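Local coordinates for protein fluoride-specific ion channel FluC (PDB 5NKQ) that conducts fluoride ions out of the bacterial cell across the inner membrane, excluding chloride, as a dual-topology dimer with two pores and a central sodium ion, at residues A[38-41]-A[42-46]; A[48-51]-A[52-56]; A[74-77]-A[78-81]. One frame throughout, in Å; residues are numbered along the deposited sequence.

Contact 1 (A[38-41]-A[42-46]). With F (fluoride ion), chain J.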
# COMPACT_ATOMS: atom_id res chain seq x y z
N GLY A 38 12.63 -2.11 -5.88
CA GLY A 38 11.51 -2.50 -6.73
C GLY A 38 10.17 -2.18 -6.10
O GLY A 38 9.27 -1.64 -6.76
N THR A 39 10.00 -2.51 -4.82
CA THR A 39 8.77 -2.16 -4.12
C THR A 39 8.59 -0.65 -4.05
O THR A 39 7.48 -0.14 -4.25
CB THR A 39 8.78 -2.75 -2.71
OG1 THR A 39 9.03 -4.16 -2.77
CG2 THR A 39 7.43 -2.51 -2.03
N LEU A 40 9.68 0.08 -3.78
CA LEU A 40 9.60 1.53 -3.72
C LEU A 40 9.25 2.12 -5.09
O LEU A 40 8.45 3.05 -5.18
CB LEU A 40 10.91 2.11 -3.20
CG LEU A 40 10.96 3.62 -3.00
CD1 LEU A 40 9.88 4.06 -2.01
CD2 LEU A 40 12.33 4.06 -2.52
N THR A 41 9.85 1.59 -6.15
CA THR A 41 9.52 2.06 -7.49
C THR A 41 8.05 1.83 -7.81
O THR A 41 7.39 2.71 -8.38
CB THR A 41 10.41 1.36 -8.53
OG1 THR A 41 11.78 1.70 -8.29
CG2 THR A 41 10.03 1.80 -9.94
N ALA A 42 7.52 0.66 -7.44
CA ALA A 42 6.11 0.38 -7.70
C ALA A 42 5.20 1.34 -6.95
O ALA A 42 4.19 1.80 -7.49
CB ALA A 42 5.79 -1.07 -7.32
N ASN A 43 5.55 1.67 -5.70
CA ASN A 43 4.72 2.58 -4.92
C ASN A 43 4.87 4.02 -5.41
O ASN A 43 3.89 4.77 -5.44
CB ASN A 43 5.07 2.48 -3.44
CG ASN A 43 4.53 1.21 -2.81
OD1 ASN A 43 3.54 0.64 -3.28
ND2 ASN A 43 5.16 0.76 -1.73
N LEU A 44 6.09 4.42 -5.79
CA LEU A 44 6.30 5.78 -6.29
C LEU A 44 5.61 5.99 -7.63
O LEU A 44 4.95 7.01 -7.85
CB LEU A 44 7.79 6.08 -6.39
CG LEU A 44 8.56 6.24 -5.07
CD1 LEU A 44 10.03 6.52 -5.34
CD2 LEU A 44 7.94 7.34 -4.23
N VAL A 45 5.77 5.03 -8.55
CA VAL A 45 5.12 5.14 -9.85
C VAL A 45 3.60 5.09 -9.70
O VAL A 45 2.87 5.86 -10.33
CB VAL A 45 5.63 4.03 -10.80
CG1 VAL A 45 4.76 3.94 -12.04
CG2 VAL A 45 7.07 4.30 -11.18
N GLY A 46 3.10 4.19 -8.84
CA GLY A 46 1.67 4.13 -8.61
C GLY A 46 1.13 5.38 -7.96
O GLY A 46 0.01 5.81 -8.24
F F J . 7.67 1.09 -0.51
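The fluoride pathway of this channel runs past one face of the transmembrane helix 37-59, and here Thr39 and Leu40, with Asn43 one turn further along, gather round a fluoride ion. Asn43 does the binding: its amide ND2 donates a hydrogen bond of 2.8 Å to the ion F, bent to 145° at the hydrogen. Its CG stands anti to the carbonyl carbon (chi1 -75°), which carries the amide back along the helix toward Thr39. The two side chains lie side by side and point the same way, and Thr39 CG2 rests 3.9 Å from the ion. Leu40 also borders the ion, with its CA 3.8 Å from F and CD1 close behind, while Ser108 OG gives the ion a second hydrogen bond. The other end of the amide is tied down too, since Asn43 OD1 accepts from the backbone N of Thr81, which favours the flip that turns ND2 to the ion. In Thr39, OG1 lies beside the backbone N (chi1 -54°) and is hydrogen-bonded to Glu88, while CG2, opposite that N, faces the anion. Underneath, regular helical bonds link the turns, among them Asn43 N to Thr39 O at 3.0 Å. Further round the helix, Leu40 and Leu44 meet at an oblique angle, CG of Leu40 lying 3.8 Å from CD1 of Leu44.

Contact 2 (A[48-51]-A[52-56])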
# COMPACT_ATOMS: atom_id res chain seq x y z
N TYR A 48 2.34 8.43 -8.42
CA TYR A 48 2.29 9.43 -9.47
C TYR A 48 1.12 9.17 -10.42
O TYR A 48 0.43 10.11 -10.83
CB TYR A 48 3.61 9.47 -10.23
CG TYR A 48 3.64 10.45 -11.38
CD1 TYR A 48 3.90 11.80 -11.16
CD2 TYR A 48 3.43 10.03 -12.69
CE1 TYR A 48 3.93 12.70 -12.20
CE2 TYR A 48 3.46 10.93 -13.74
CZ TYR A 48 3.71 12.26 -13.49
OH TYR A 48 3.75 13.16 -14.53
N LEU A 49 0.89 7.91 -10.77
CA LEU A 49 -0.13 7.60 -11.77
C LEU A 49 -1.54 7.81 -11.23
O LEU A 49 -2.46 8.10 -12.01
CB LEU A 49 0.04 6.16 -12.26
CG LEU A 49 1.25 5.92 -13.17
CD1 LEU A 49 1.33 4.46 -13.59
CD2 LEU A 49 1.18 6.84 -14.38
N ILE A 50 -1.75 7.67 -9.92
CA ILE A 50 -3.08 7.94 -9.39
C ILE A 50 -3.33 9.44 -9.30
O ILE A 50 -4.48 9.88 -9.41
CB ILE A 50 -3.29 7.25 -8.03
CG1 ILE A 50 -4.77 7.26 -7.65
CG2 ILE A 50 -2.45 7.90 -6.94
CD1 ILE A 50 -5.10 6.44 -6.43
N GLY A 51 -2.28 10.24 -9.13
CA GLY A 51 -2.44 11.68 -9.28
C GLY A 51 -2.79 12.06 -10.71
O GLY A 51 -3.59 12.97 -10.94
N VAL A 52 -2.20 11.35 -11.68
CA VAL A 52 -2.57 11.56 -13.08
C VAL A 52 -4.01 11.14 -13.31
O VAL A 52 -4.79 11.85 -13.96
CB VAL A 52 -1.60 10.79 -14.00
CG1 VAL A 52 -2.10 10.81 -15.44
CG2 VAL A 52 -0.20 11.36 -13.90
N MET A 53 -4.40 9.97 -12.78
CA MET A 53 -5.74 9.46 -13.01
C MET A 53 -6.80 10.33 -12.35
O MET A 53 -7.83 10.64 -12.97
CB MET A 53 -5.85 8.02 -12.53
CG MET A 53 -5.17 7.01 -13.44
SD MET A 53 -5.73 7.12 -15.15
CE MET A 53 -7.49 6.86 -14.95
N VAL A 54 -6.58 10.73 -11.10
CA VAL A 54 -7.55 11.58 -10.40
C VAL A 54 -7.78 12.87 -11.17
O VAL A 54 -8.91 13.35 -11.28
CB VAL A 54 -7.08 11.84 -8.96
CG1 VAL A 54 -7.84 13.02 -8.36
CG2 VAL A 54 -7.28 10.60 -8.10
N ALA A 55 -6.71 13.45 -11.72
CA ALA A 55 -6.86 14.69 -12.48
C ALA A 55 -7.55 14.44 -13.82
O ALA A 55 -8.34 15.27 -14.28
CB ALA A 55 -5.50 15.35 -12.69
N LEU A 56 -7.27 13.30 -14.45
CA LEU A 56 -7.92 12.98 -15.72
C LEU A 56 -9.40 12.68 -15.54
O LEU A 56 -10.23 13.09 -16.36
CB LEU A 56 -7.22 11.80 -16.39
CG LEU A 56 -5.87 12.08 -17.06
CD1 LEU A 56 -5.27 10.79 -17.61
CD2 LEU A 56 -6.04 13.11 -18.18
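Tyr48 and Val52, one turn apart on the transmembrane helix 37-59, make a CH-pi contact: CG2 of Val52 sits over one face of the phenol ring, 4.1 Å from its centroid and 28° off the normal. The methyl is displaced toward one edge of the ring, with Tyr48 CE2 its nearest ring atom at 3.7 Å from Val52 CG2. Two torsions produce the overlap. Tyr48 swings CG opposite its own backbone N (chi1 178°), sending the ring along the helix toward the next turn, while Val52 keeps CG2 beside its backbone N, facing back. The other apolar pair is looser, Ile50 CG1 lying 4.2 Å from Val54 CG2.

The backbone bonds are those of an alpha helix, but not uniform. Val54 N reaches Ile50 O at 2.8 Å, whereas Ala55 N is 3.3 Å from Gly51 O, a longer bond.

Among polar side-chain groups, the Tyr48 hydroxyl is hydrogen-bonded to Thr122 OG1 on helix 98-126. That helix also packs on Val52 through Val123, while Ile50 turns to Val72 and Leu76 of helix 65-79 and to Ala87 of the second subunit. The chemistry implies that two things would restrain the ring, the methyl over its face and the hydrogen bond at its hydroxyl, within an otherwise apolar part of the membrane helix.

Contact 3 (A[74-77]-A[78-81]). With NA (sodium ion), chain I.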
# COMPACT_ATOMS: atom_id res chain seq x y z
N GLY A 74 -8.15 -1.28 -10.08
CA GLY A 74 -7.50 -2.48 -10.57
C GLY A 74 -6.00 -2.33 -10.73
O GLY A 74 -5.23 -2.83 -9.90
N PHE A 75 -5.57 -1.64 -11.79
CA PHE A 75 -4.16 -1.60 -12.15
C PHE A 75 -3.31 -0.98 -11.03
O PHE A 75 -2.36 -1.60 -10.54
CB PHE A 75 -3.96 -0.84 -13.46
CG PHE A 75 -2.52 -0.69 -13.86
CD1 PHE A 75 -1.83 -1.76 -14.40
CD2 PHE A 75 -1.87 0.52 -13.71
CE1 PHE A 75 -0.50 -1.63 -14.77
CE2 PHE A 75 -0.54 0.66 -14.08
CZ PHE A 75 0.14 -0.42 -14.61
N LEU A 76 -3.64 0.24 -10.63
CA LEU A 76 -2.86 0.91 -9.60
C LEU A 76 -3.02 0.23 -8.24
O LEU A 76 -2.10 0.28 -7.42
CB LEU A 76 -3.24 2.38 -9.51
CG LEU A 76 -2.92 3.16 -10.79
CD1 LEU A 76 -3.38 4.61 -10.67
CD2 LEU A 76 -1.44 3.08 -11.10
N GLY A 77 -4.16 -0.41 -8.00
CA GLY A 77 -4.34 -1.19 -6.79
C GLY A 77 -3.55 -2.48 -6.77
O GLY A 77 -3.30 -3.02 -5.69
N GLY A 78 -3.16 -2.98 -7.94
CA GLY A 78 -2.32 -4.16 -8.01
C GLY A 78 -0.85 -3.80 -8.12
O GLY A 78 0.02 -4.59 -7.76
N LEU A 79 -0.57 -2.59 -8.62
CA LEU A 79 0.81 -2.15 -8.78
C LEU A 79 1.42 -1.76 -7.43
O LEU A 79 2.53 -2.19 -7.10
CB LEU A 79 0.88 -0.98 -9.76
CG LEU A 79 2.24 -0.30 -9.89
CD1 LEU A 79 3.30 -1.29 -10.37
CD2 LEU A 79 2.15 0.89 -10.82
N THR A 80 0.72 -0.94 -6.66
CA THR A 80 1.23 -0.54 -5.35
C THR A 80 0.93 -1.62 -4.32
O THR A 80 0.16 -2.55 -4.55
CB THR A 80 0.61 0.79 -4.92
OG1 THR A 80 -0.80 0.64 -4.76
CG2 THR A 80 0.89 1.85 -5.97
N THR A 81 1.58 -1.50 -3.16
CA THR A 81 1.40 -2.49 -2.11
C THR A 81 1.74 -1.86 -0.76
O THR A 81 2.75 -1.16 -0.64
CB THR A 81 2.26 -3.73 -2.35
OG1 THR A 81 2.18 -4.60 -1.21
CG2 THR A 81 3.71 -3.35 -2.60
NA NA I . -1.87 -3.33 -3.93
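Thr80 holds OG1 between its backbone N and carbonyl carbon (chi1 64°), folding the hydroxyl back over the end of helix 65-79 to meet Leu76 O. OG1 donates to Leu76 O at 3.0 Å, and Thr80 N reaches the same oxygen at 3.2 Å, nearly straight at 173° but from above the carbonyl plane. Thr80 OG1 is also hydrogen-bonded to Phe82 N of the second subunit. One carbonyl thus grips both the hydroxyl and the amide of the residue at which the chain leaves helical geometry, with psi of Thr80 at 167°. That break in the transmembrane segment brings Thr80 O onto the sodium ion, which it binds together with Gly77 O: 2.3 Å from Gly77 O to NA and 2.2 Å from Thr80 O to NA. The same two carbonyls of the second subunit complete four protein ligands, so the structural sodium joins the two helix breaks at the centre of the dimer. Before the break, Gly78 N divides its hydrogen between two weak bonds, to Gly74 O and Phe75 O. Leu79 CD2 lies 4.2 Å from both Phe75 CE2 and Leu76 CD2, approaching the ring obliquely. Phe75 and Leu79 face Leu22 of helix 6-30, and Leu76 packs on Leu49 and Ile50 of helix 37-59.

Overall arrangement
Contacts 1 and 2 follow one another along helix 37-59, their centres 15 Å apart, and helix 65-79 with contact 3 lies against both. Contact 3 meets contact 1 beside the ions: Gly46 CA packs 3.6 Å from Thr80 CG2, and Ala42 CB lies 3.5 Å from Leu79 O. The fluoride-binding Asn43 thereby sits next to the helix break that holds sodium, its side chain about 7 Å from that ion. Toward contact 2, helix 65-79 packs through Leu76 and Phe75, with Leu76 CD2 3.6 Å from Leu49 CB. The side chain of Ile50 is about 11 Å from the sodium but about 6 Å from that of Ser112, so contact 2 holds no ion ligand yet borders the fluoride path.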